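Local coordinates for protein lantibiotic dehydratase (PDB 5EHK) that probably dehydrates serine and threonine residues of the NAI-107 lantibiotic precursor peptide, using glutamyl-tRNA as the glutamate donor, at residues D10-R15 / L374-P379; G945-L950 / D1033-Q1038; R1016-I1021 / Q1105-R1110. One frame throughout, in Å; residues are numbered along the deposited sequence.

Interaction 1: D10-R15 / L374-P379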
loop_
_atom_site.group_PDB
_atom_site.type_symbol
_atom_site.label_atom_id
_atom_site.label_comp_id
_atom_site.label_asym_id
_atom_site.label_seq_id
_atom_site.Cartn_x
_atom_site.Cartn_y
_atom_site.Cartn_z
ATOM N N ASP A 10 0.395 -20.453 -40.252
ATOM C CA ASP A 10 0.860 -21.631 -40.979
ATOM C C ASP A 10 2.325 -21.881 -40.671
ATOM O O ASP A 10 2.715 -23.020 -40.416
ATOM C CB ASP A 10 0.758 -21.441 -42.495
ATOM C CG ASP A 10 -0.660 -21.474 -43.006
ATOM O OD1 ASP A 10 -1.554 -21.953 -42.279
ATOM O OD2 ASP A 10 -0.862 -21.056 -44.166
ATOM N N VAL A 11 3.133 -20.819 -40.698
ATOM C CA VAL A 11 4.569 -20.952 -40.468
ATOM C C VAL A 11 4.897 -20.597 -39.041
ATOM O O VAL A 11 4.088 -19.958 -38.357
ATOM C CB VAL A 11 5.404 -20.056 -41.389
ATOM C CG1 VAL A 11 5.098 -20.367 -42.839
ATOM C CG2 VAL A 11 5.140 -18.592 -41.083
ATOM N N PHE A 12 6.080 -21.014 -38.599
ATOM C CA PHE A 12 6.559 -20.709 -37.267
ATOM C C PHE A 12 8.065 -20.692 -37.279
ATOM O O PHE A 12 8.661 -21.160 -38.233
ATOM C CB PHE A 12 6.014 -21.696 -36.222
ATOM C CG PHE A 12 6.222 -23.151 -36.561
ATOM C CD1 PHE A 12 7.496 -23.717 -36.544
ATOM C CD2 PHE A 12 5.136 -23.966 -36.852
ATOM C CE1 PHE A 12 7.683 -25.051 -36.832
ATOM C CE2 PHE A 12 5.318 -25.299 -37.140
ATOM C CZ PHE A 12 6.595 -25.840 -37.133
ATOM N N MET A 13 8.682 -20.107 -36.253
ATOM C CA MET A 13 10.139 -20.047 -36.185
ATOM C C MET A 13 10.648 -21.123 -35.240
ATOM O O MET A 13 9.924 -21.569 -34.361
ATOM C CB MET A 13 10.631 -18.662 -35.752
ATOM C CG MET A 13 12.125 -18.439 -35.975
ATOM S SD MET A 13 12.825 -16.927 -35.260
ATOM C CE MET A 13 12.832 -17.323 -33.507
ATOM N N VAL A 14 11.890 -21.546 -35.436
ATOM C CA VAL A 14 12.485 -22.589 -34.620
ATOM C C VAL A 14 13.784 -22.035 -34.110
ATOM O O VAL A 14 14.515 -21.401 -34.875
ATOM C CB VAL A 14 12.795 -23.847 -35.446
ATOM C CG1 VAL A 14 13.420 -24.910 -34.566
ATOM C CG2 VAL A 14 11.529 -24.368 -36.101
ATOM N N ARG A 15 14.033 -22.202 -32.813
ATOM C CA ARG A 15 15.323 -21.859 -32.223
ATOM C C ARG A 15 15.994 -23.164 -31.883
ATOM O O ARG A 15 15.336 -24.078 -31.388
ATOM C CB ARG A 15 15.170 -21.062 -30.928
ATOM C CG ARG A 15 14.103 -19.987 -30.896
ATOM C CD ARG A 15 14.127 -19.291 -29.537
ATOM N NE ARG A 15 13.214 -18.157 -29.473
ATOM C CZ ARG A 15 12.131 -18.128 -28.700
ATOM N NH1 ARG A 15 11.829 -19.164 -27.918
ATOM N NH2 ARG A 15 11.347 -17.069 -28.710
ATOM N N LEU A 374 18.038 -26.918 -41.000
ATOM C CA LEU A 374 17.095 -27.797 -40.329
ATOM C C LEU A 374 15.737 -27.507 -40.915
ATOM O O LEU A 374 15.300 -26.356 -40.996
ATOM C CB LEU A 374 17.086 -27.541 -38.818
ATOM C CG LEU A 374 16.131 -28.246 -37.837
ATOM C CD1 LEU A 374 16.449 -29.734 -37.633
ATOM C CD2 LEU A 374 16.153 -27.517 -36.489
ATOM N N GLU A 375 15.078 -28.562 -41.355
ATOM C CA GLU A 375 13.726 -28.439 -41.830
ATOM C C GLU A 375 12.815 -29.097 -40.815
ATOM O O GLU A 375 13.057 -30.216 -40.380
ATOM C CB GLU A 375 13.586 -29.043 -43.223
ATOM C CG GLU A 375 12.228 -28.811 -43.853
ATOM C CD GLU A 375 12.130 -29.388 -45.259
ATOM O OE1 GLU A 375 13.069 -30.109 -45.687
ATOM O OE2 GLU A 375 11.090 -29.139 -45.916
ATOM N N VAL A 376 11.807 -28.357 -40.382
ATOM C CA VAL A 376 10.863 -28.886 -39.425
ATOM C C VAL A 376 9.444 -28.727 -39.920
ATOM O O VAL A 376 9.035 -27.645 -40.350
ATOM C CB VAL A 376 11.006 -28.226 -38.051
ATOM C CG1 VAL A 376 9.867 -28.668 -37.147
ATOM C CG2 VAL A 376 12.341 -28.595 -37.423
ATOM N N ARG A 377 8.699 -29.822 -39.887
ATOM C CA ARG A 377 7.290 -29.757 -40.203
ATOM C C ARG A 377 6.511 -30.487 -39.144
ATOM O O ARG A 377 6.941 -31.520 -38.646
ATOM C CB ARG A 377 7.003 -30.333 -41.588
ATOM C CG ARG A 377 7.364 -29.379 -42.698
ATOM C CD ARG A 377 7.446 -30.083 -44.021
ATOM N NE ARG A 377 8.129 -29.251 -45.004
ATOM C CZ ARG A 377 7.502 -28.516 -45.912
ATOM N NH1 ARG A 377 6.175 -28.525 -45.967
ATOM N NH2 ARG A 377 8.203 -27.785 -46.766
ATOM N N LEU A 378 5.364 -29.939 -38.782
ATOM C CA LEU A 378 4.570 -30.566 -37.752
ATOM C C LEU A 378 3.151 -30.705 -38.276
ATOM O O LEU A 378 2.660 -29.838 -38.987
ATOM C CB LEU A 378 4.596 -29.723 -36.475
ATOM C CG LEU A 378 5.932 -29.358 -35.831
ATOM C CD1 LEU A 378 5.668 -28.347 -34.726
ATOM C CD2 LEU A 378 6.639 -30.588 -35.255
ATOM N N PRO A 379 2.499 -31.825 -37.947
ATOM C CA PRO A 379 1.152 -32.107 -38.437
ATOM C C PRO A 379 0.149 -31.184 -37.786
ATOM O O PRO A 379 0.464 -30.531 -36.797
ATOM C CB PRO A 379 0.908 -33.532 -37.955
ATOM C CG PRO A 379 1.722 -33.648 -36.725
ATOM C CD PRO A 379 2.989 -32.900 -37.067
#
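Phe12 and Val14 on one strand meet Leu374, Val376 and Leu378 on another, in a buried apolar contact between two strands that flank a common neighbour in a β-sheet. Strand 147-155 pairs antiparallel with 6-17 and parallel with 366-379, so the two segments do not pair with each other. Their axes pass 9.0 Å apart at 131°, and alternate side chains bridge the gap.

The apolar contacts centre on Phe12 and on Val14, with Val376 touching both. Phe12 takes a chi1 of 52°, which sets CG between its backbone N and carbonyl carbon and lifts the ring toward the other strand. Its CZ reaches Leu378 CD1 at 3.6 Å, the two side chains crossing at about a right angle, while Val376 CG1 sits at the ring edge, near its plane. Val14 uses both methyls: CG2 leans on Val376 CB and CG1 meets Leu374 CD2 at 4.2 Å. Phe154 of the shared strand joins in, its ring edge-to-face with Phe12, and Ile786 of strand 785-792 touches both Phe12 and Leu378.

Charged groups keep to the other side of strand 374-379. Arg377 and Glu375, two residues apart, point away from segment 10-15 and form a salt bridge, in which Arg377 NE meets Glu375 OE2 at 3.1 Å on the anti side of the carboxylate, tilted 34° from that plane, with OE2 near the guanidinium plane.

Interaction 2: G945-L950 / D1033-Q1038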
loop_
_atom_site.group_PDB
_atom_site.type_symbol
_atom_site.label_atom_id
_atom_site.label_comp_id
_atom_site.label_asym_id
_atom_site.label_seq_id
_atom_site.Cartn_x
_atom_site.Cartn_y
_atom_site.Cartn_z
ATOM N N GLY A 945 -34.491 18.377 18.997
ATOM C CA GLY A 945 -35.903 18.228 18.720
ATOM C C GLY A 945 -36.304 18.401 17.272
ATOM O O GLY A 945 -37.430 18.044 16.893
ATOM N N PHE A 946 -35.411 18.984 16.474
ATOM C CA PHE A 946 -35.659 19.110 15.038
ATOM C C PHE A 946 -35.985 17.724 14.504
ATOM O O PHE A 946 -35.223 16.777 14.704
ATOM C CB PHE A 946 -34.468 19.743 14.303
ATOM C CG PHE A 946 -34.752 20.075 12.865
ATOM C CD1 PHE A 946 -35.608 21.103 12.530
ATOM C CD2 PHE A 946 -34.157 19.355 11.850
ATOM C CE1 PHE A 946 -35.876 21.394 11.214
ATOM C CE2 PHE A 946 -34.422 19.648 10.534
ATOM C CZ PHE A 946 -35.284 20.675 10.219
ATOM N N ARG A 947 -37.136 17.610 13.856
ATOM C CA ARG A 947 -37.701 16.302 13.567
ATOM C C ARG A 947 -36.889 15.555 12.543
ATOM O O ARG A 947 -36.679 14.346 12.658
ATOM C CB ARG A 947 -39.123 16.451 13.048
ATOM C CG ARG A 947 -39.858 17.660 13.602
ATOM C CD ARG A 947 -41.322 17.356 13.715
ATOM N NE ARG A 947 -41.681 16.347 12.722
ATOM C CZ ARG A 947 -42.834 15.690 12.701
ATOM N NH1 ARG A 947 -43.759 15.943 13.627
ATOM N NH2 ARG A 947 -43.058 14.782 11.751
ATOM N N TYR A 948 -36.400 16.293 11.555
ATOM C CA TYR A 948 -35.820 15.682 10.377
ATOM C C TYR A 948 -34.319 15.440 10.503
ATOM O O TYR A 948 -33.585 16.227 11.095
ATOM C CB TYR A 948 -36.122 16.554 9.169
ATOM C CG TYR A 948 -37.591 16.811 8.966
ATOM C CD1 TYR A 948 -38.431 15.825 8.463
ATOM C CD2 TYR A 948 -38.139 18.042 9.277
ATOM C CE1 TYR A 948 -39.777 16.065 8.272
ATOM C CE2 TYR A 948 -39.483 18.292 9.097
ATOM C CZ TYR A 948 -40.299 17.302 8.593
ATOM O OH TYR A 948 -41.638 17.564 8.409
ATOM N N THR A 949 -33.876 14.316 9.960
ATOM C CA THR A 949 -32.465 13.996 9.935
ATOM C C THR A 949 -31.797 14.746 8.786
ATOM O O THR A 949 -32.460 15.339 7.946
ATOM C CB THR A 949 -32.248 12.485 9.731
ATOM O OG1 THR A 949 -32.812 12.095 8.472
ATOM C CG2 THR A 949 -32.912 11.685 10.853
ATOM N N LEU A 950 -30.476 14.715 8.754
ATOM C CA LEU A 950 -29.730 15.291 7.658
ATOM C C LEU A 950 -30.053 14.601 6.342
ATOM O O LEU A 950 -30.210 15.259 5.328
ATOM C CB LEU A 950 -28.238 15.191 7.953
ATOM C CG LEU A 950 -27.302 16.244 7.369
ATOM C CD1 LEU A 950 -27.817 17.659 7.602
ATOM C CD2 LEU A 950 -25.935 16.074 7.991
ATOM N N ASP A 1033 -45.788 20.453 9.171
ATOM C CA ASP A 1033 -44.770 20.605 10.204
ATOM C C ASP A 1033 -44.233 22.037 10.249
ATOM O O ASP A 1033 -44.106 22.681 9.212
ATOM C CB ASP A 1033 -43.637 19.654 9.843
ATOM C CG ASP A 1033 -42.882 19.161 11.038
ATOM O OD1 ASP A 1033 -42.871 19.853 12.079
ATOM O OD2 ASP A 1033 -42.295 18.065 10.924
ATOM N N GLU A 1034 -43.940 22.548 11.444
ATOM C CA GLU A 1034 -43.270 23.845 11.561
ATOM C C GLU A 1034 -41.827 23.680 11.094
ATOM O O GLU A 1034 -41.291 24.523 10.373
ATOM C CB GLU A 1034 -43.334 24.404 12.985
ATOM C CG GLU A 1034 -42.707 25.787 13.131
ATOM C CD GLU A 1034 -42.922 26.407 14.518
ATOM O OE1 GLU A 1034 -43.574 25.761 15.372
ATOM O OE2 GLU A 1034 -42.440 27.543 14.754
ATOM N N ASP A 1035 -41.204 22.582 11.511
ATOM C CA ASP A 1035 -39.860 22.254 11.066
ATOM C C ASP A 1035 -39.803 22.088 9.546
ATOM O O ASP A 1035 -38.848 22.536 8.908
ATOM C CB ASP A 1035 -39.360 20.979 11.747
ATOM C CG ASP A 1035 -39.006 21.195 13.210
ATOM O OD1 ASP A 1035 -39.267 22.297 13.743
ATOM O OD2 ASP A 1035 -38.445 20.260 13.821
ATOM N N GLY A 1036 -40.823 21.452 8.973
ATOM C CA GLY A 1036 -40.859 21.206 7.542
ATOM C C GLY A 1036 -40.920 22.486 6.733
ATOM O O GLY A 1036 -40.378 22.575 5.622
ATOM N N CYS A 1037 -41.604 23.480 7.290
ATOM C CA CYS A 1037 -41.695 24.790 6.669
ATOM C C CYS A 1037 -40.337 25.470 6.652
ATOM O O CYS A 1037 -39.937 26.052 5.645
ATOM C CB CYS A 1037 -42.724 25.655 7.402
ATOM S SG CYS A 1037 -44.397 25.327 6.847
ATOM N N GLN A 1038 -39.628 25.387 7.776
ATOM C CA GLN A 1038 -38.332 26.025 7.897
ATOM C C GLN A 1038 -37.328 25.390 6.944
ATOM O O GLN A 1038 -36.357 26.023 6.520
ATOM C CB GLN A 1038 -37.820 26.000 9.333
ATOM C CG GLN A 1038 -38.385 27.076 10.241
ATOM C CD GLN A 1038 -37.780 27.025 11.649
ATOM O OE1 GLN A 1038 -37.759 25.977 12.310
ATOM N NE2 GLN A 1038 -37.253 28.156 12.095
#
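Over one face of the Arg947 guanidinium lies the carboxylate of Asp1033, its CG 3.5 Å above the plane and shifted toward the rim, with the two planes 78° apart. The salt bridge, Arg947 NE to Asp1033 OD2, is therefore made from above the guanidinium rather than along its N-H edge. The Tyr948 ring has Arg947 CB over one face. At its edge are Phe946 CZ and, from the helix, Gly1036 N, which lies 3.4 Å from Tyr948 CE2. Phe946 slides past Asp1035 in the opposite direction, ring and carboxylate planes 24° apart, and its CE1 comes to 3.5 Å from Asp1035 CB.

Arg947 reaches Asp1033 by bending at both chi2 and chi3, which brings the guanidinium over to the Asp1033 carboxylate. Tyr948 arrives from the same loop, and its OH lies 2.6 Å from Asp1033 OD2. The other oxygen, OD1, accepts from Asp1035 N at 3.2 Å, so Asp1033 is the N-cap of helix 1034-1042 as well as the partner of the arginine.

Two residues on, within the first turn, Asp1035 points toward the loop and takes the Arg947 backbone N on OD2, at 3.0 Å and 155°, nearly along the C-O axis. The loop itself joins helix 920-942 to helix 950-965, whose Val953 packs on both Phe946 and Tyr948.

Two acidic side chains thus share the work: Asp1035, buried, fixes the loop backbone, while Asp1033 divides its oxygens between capping and charge pairing. Arg947 and the helix N-terminus would both be expected to stabilise the negative charge on Asp1033.

Interaction 3: R1016-I1021 / Q1105-R1110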
loop_
_atom_site.group_PDB
_atom_site.type_symbol
_atom_site.label_atom_id
_atom_site.label_comp_id
_atom_site.label_asym_id
_atom_site.label_seq_id
_atom_site.Cartn_x
_atom_site.Cartn_y
_atom_site.Cartn_z
ATOM N N ARG A 1016 -43.750 6.046 3.561
ATOM C CA ARG A 1016 -43.261 7.239 4.247
ATOM C C ARG A 1016 -42.708 8.236 3.253
ATOM O O ARG A 1016 -43.254 9.324 3.061
ATOM C CB ARG A 1016 -42.170 6.879 5.270
ATOM C CG ARG A 1016 -41.479 8.101 5.896
ATOM C CD ARG A 1016 -40.421 7.741 6.943
ATOM N NE ARG A 1016 -41.033 7.121 8.115
ATOM C CZ ARG A 1016 -41.749 7.783 9.026
ATOM N NH1 ARG A 1016 -41.936 9.091 8.903
ATOM N NH2 ARG A 1016 -42.278 7.143 10.062
ATOM N N TRP A 1017 -41.647 7.815 2.577
ATOM C CA TRP A 1017 -40.881 8.683 1.702
ATOM C C TRP A 1017 -41.707 9.328 0.606
ATOM O O TRP A 1017 -41.454 10.470 0.217
ATOM C CB TRP A 1017 -39.683 7.918 1.151
ATOM C CG TRP A 1017 -38.807 7.438 2.264
ATOM C CD1 TRP A 1017 -38.544 6.149 2.596
ATOM C CD2 TRP A 1017 -38.090 8.250 3.206
ATOM N NE1 TRP A 1017 -37.706 6.099 3.683
ATOM C CE2 TRP A 1017 -37.410 7.376 4.077
ATOM C CE3 TRP A 1017 -37.958 9.629 3.395
ATOM C CZ2 TRP A 1017 -36.608 7.834 5.121
ATOM C CZ3 TRP A 1017 -37.159 10.082 4.428
ATOM C CH2 TRP A 1017 -36.495 9.187 5.279
ATOM N N GLN A 1018 -42.694 8.602 0.107
ATOM C CA GLN A 1018 -43.601 9.169 -0.874
ATOM C C GLN A 1018 -44.376 10.331 -0.270
ATOM O O GLN A 1018 -44.618 11.342 -0.929
ATOM C CB GLN A 1018 -44.561 8.098 -1.357
ATOM C CG GLN A 1018 -43.921 7.085 -2.266
ATOM C CD GLN A 1018 -44.744 5.826 -2.362
ATOM O OE1 GLN A 1018 -45.971 5.863 -2.248
ATOM N NE2 GLN A 1018 -44.074 4.697 -2.569
ATOM N N LYS A 1019 -44.744 10.192 0.998
ATOM C CA LYS A 1019 -45.547 11.208 1.673
ATOM C C LYS A 1019 -44.726 12.437 2.040
ATOM O O LYS A 1019 -45.224 13.562 1.996
ATOM C CB LYS A 1019 -46.207 10.616 2.924
ATOM C CG LYS A 1019 -47.308 9.588 2.645
ATOM C CD LYS A 1019 -47.707 8.862 3.929
ATOM C CE LYS A 1019 -48.221 9.825 4.999
ATOM N NZ LYS A 1019 -48.633 9.098 6.238
ATOM N N LEU A 1020 -43.466 12.205 2.398
ATOM C CA LEU A 1020 -42.553 13.274 2.804
ATOM C C LEU A 1020 -41.992 14.033 1.592
ATOM O O LEU A 1020 -42.086 15.259 1.513
ATOM C CB LEU A 1020 -41.414 12.708 3.660
ATOM C CG LEU A 1020 -40.453 13.677 4.345
ATOM C CD1 LEU A 1020 -41.186 14.451 5.397
ATOM C CD2 LEU A 1020 -39.280 12.940 4.957
ATOM N N ILE A 1021 -41.404 13.299 0.654
ATOM C CA ILE A 1021 -40.723 13.912 -0.472
ATOM C C ILE A 1021 -41.648 13.994 -1.673
ATOM O O ILE A 1021 -41.614 13.128 -2.543
ATOM C CB ILE A 1021 -39.436 13.130 -0.827
ATOM C CG1 ILE A 1021 -38.562 12.950 0.418
ATOM C CG2 ILE A 1021 -38.644 13.834 -1.921
ATOM C CD1 ILE A 1021 -37.567 11.841 0.282
ATOM N N GLN A 1105 -40.587 9.051 -8.058
ATOM C CA GLN A 1105 -41.003 8.110 -9.094
ATOM C C GLN A 1105 -42.336 7.446 -8.745
ATOM O O GLN A 1105 -43.235 7.363 -9.584
ATOM C CB GLN A 1105 -39.915 7.073 -9.392
ATOM C CG GLN A 1105 -38.874 7.555 -10.407
ATOM C CD GLN A 1105 -37.739 6.565 -10.623
ATOM O OE1 GLN A 1105 -37.546 5.628 -9.838
ATOM N NE2 GLN A 1105 -36.982 6.767 -11.700
ATOM N N ASP A 1106 -42.450 6.962 -7.510
ATOM C CA ASP A 1106 -43.686 6.340 -7.041
ATOM C C ASP A 1106 -44.857 7.318 -7.002
ATOM O O ASP A 1106 -45.980 6.947 -7.329
ATOM C CB ASP A 1106 -43.511 5.717 -5.653
ATOM C CG ASP A 1106 -42.590 4.515 -5.661
ATOM O OD1 ASP A 1106 -42.134 4.108 -6.757
ATOM O OD2 ASP A 1106 -42.327 3.974 -4.561
ATOM N N ASN A 1107 -44.606 8.562 -6.603
ATOM C CA ASN A 1107 -45.661 9.576 -6.629
ATOM C C ASN A 1107 -46.162 9.830 -8.037
ATOM O O ASN A 1107 -47.301 10.214 -8.233
ATOM C CB ASN A 1107 -45.214 10.897 -5.981
ATOM C CG ASN A 1107 -45.026 10.788 -4.472
ATOM O OD1 ASN A 1107 -45.544 9.882 -3.818
ATOM N ND2 ASN A 1107 -44.291 11.730 -3.914
ATOM N N LEU A 1108 -45.306 9.608 -9.019
ATOM C CA LEU A 1108 -45.684 9.834 -10.400
ATOM C C LEU A 1108 -46.492 8.663 -10.943
ATOM O O LEU A 1108 -47.504 8.859 -11.615
ATOM C CB LEU A 1108 -44.440 10.064 -11.259
ATOM C CG LEU A 1108 -44.607 9.893 -12.763
ATOM C CD1 LEU A 1108 -44.068 11.098 -13.490
ATOM C CD2 LEU A 1108 -43.889 8.623 -13.202
ATOM N N ASN A 1109 -46.049 7.446 -10.635
ATOM C CA ASN A 1109 -46.775 6.244 -11.029
ATOM C C ASN A 1109 -48.130 6.157 -10.338
ATOM O O ASN A 1109 -49.134 5.842 -10.976
ATOM C CB ASN A 1109 -45.945 4.981 -10.754
ATOM C CG ASN A 1109 -44.710 4.880 -11.644
ATOM O OD1 ASN A 1109 -44.724 5.309 -12.801
ATOM N ND2 ASN A 1109 -43.627 4.332 -11.096
ATOM N N ARG A 1110 -48.155 6.485 -9.044
ATOM C CA ARG A 1110 -49.374 6.439 -8.233
ATOM C C ARG A 1110 -50.447 7.348 -8.815
ATOM O O ARG A 1110 -51.626 7.231 -8.470
ATOM C CB ARG A 1110 -49.078 6.889 -6.799
ATOM C CG ARG A 1110 -50.203 6.648 -5.799
ATOM C CD ARG A 1110 -49.838 7.194 -4.432
ATOM N NE ARG A 1110 -49.803 8.655 -4.460
ATOM C CZ ARG A 1110 -49.239 9.419 -3.530
ATOM N NH1 ARG A 1110 -48.620 8.868 -2.493
ATOM N NH2 ARG A 1110 -49.279 10.738 -3.650
#
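Gln1018 runs out from its helix and crosses Asp1106 at about a right angle, with amide and carboxylate planes 85° apart. Its chain is extended beyond CG, so the amide lies across Asp1106 CB, with CD 3.5 Å from that carbon and NE2 2.7 Å from OD2. That carboxylate has a firmer partner outside the contact: its OD1 forms a salt bridge with Arg1003. Gln1018 NE2 also makes a weak hydrogen bond to Tyr1010 OH, so the amide lies among polar groups.

Asn1107 approaches the same glutamine obliquely, the two side-chain amides standing perpendicular. It ignores the Gln1018 amide and turns to the backbone: ND2 donates to Gln1018 O at 3.0 Å and 155°, in the carbonyl plane and on a lone pair, while the acceptor lies close to the plane of the asparagine amide. The other end of that amide, OD1, rests 3.2 Å from Gln1018 CB.

Here, in the C-terminal part of the protein, the last turn of helix 1014-1020 packs on the C-terminal part of helix 1090-1109, held by an asparagine that reaches across to a main-chain carbonyl. One turn back along the longer helix, Ala1103 takes both Trp1017 and Ile1021.

Arg1110 lies at the exposed side of the contact. Bent at chi3, it curls back so that Asn1107 OD1 sits over one face of its guanidinium, 3.3 Å above the plane and offset toward the rim. Its NH1 stays 4.0 Å from Gln1018 OE1, the guanidinium and amide planes 64° apart.

Interaction 1 stands alone in the N-terminal part, joining strands 6-17 and 366-379 beside strand 147-155; its centre is 82 Å from that of interaction 2 and 72 Å from that of interaction 3. Those two lie in the mainly helical C-terminal part, centres 19 Å apart, and touch where Tyr948 CE1 meets Leu1020 CD1 at 3.6 Å. Along the chain interaction 1 closes first, then 945-950, 1016-1021, 1033-1038 and 1105-1110 alternate, so the later pair interlock. Helix 950-965 packs against side chains of both. In related dehydratases these parts carry out glutamylation and glutamate elimination respectively, probably also the division here.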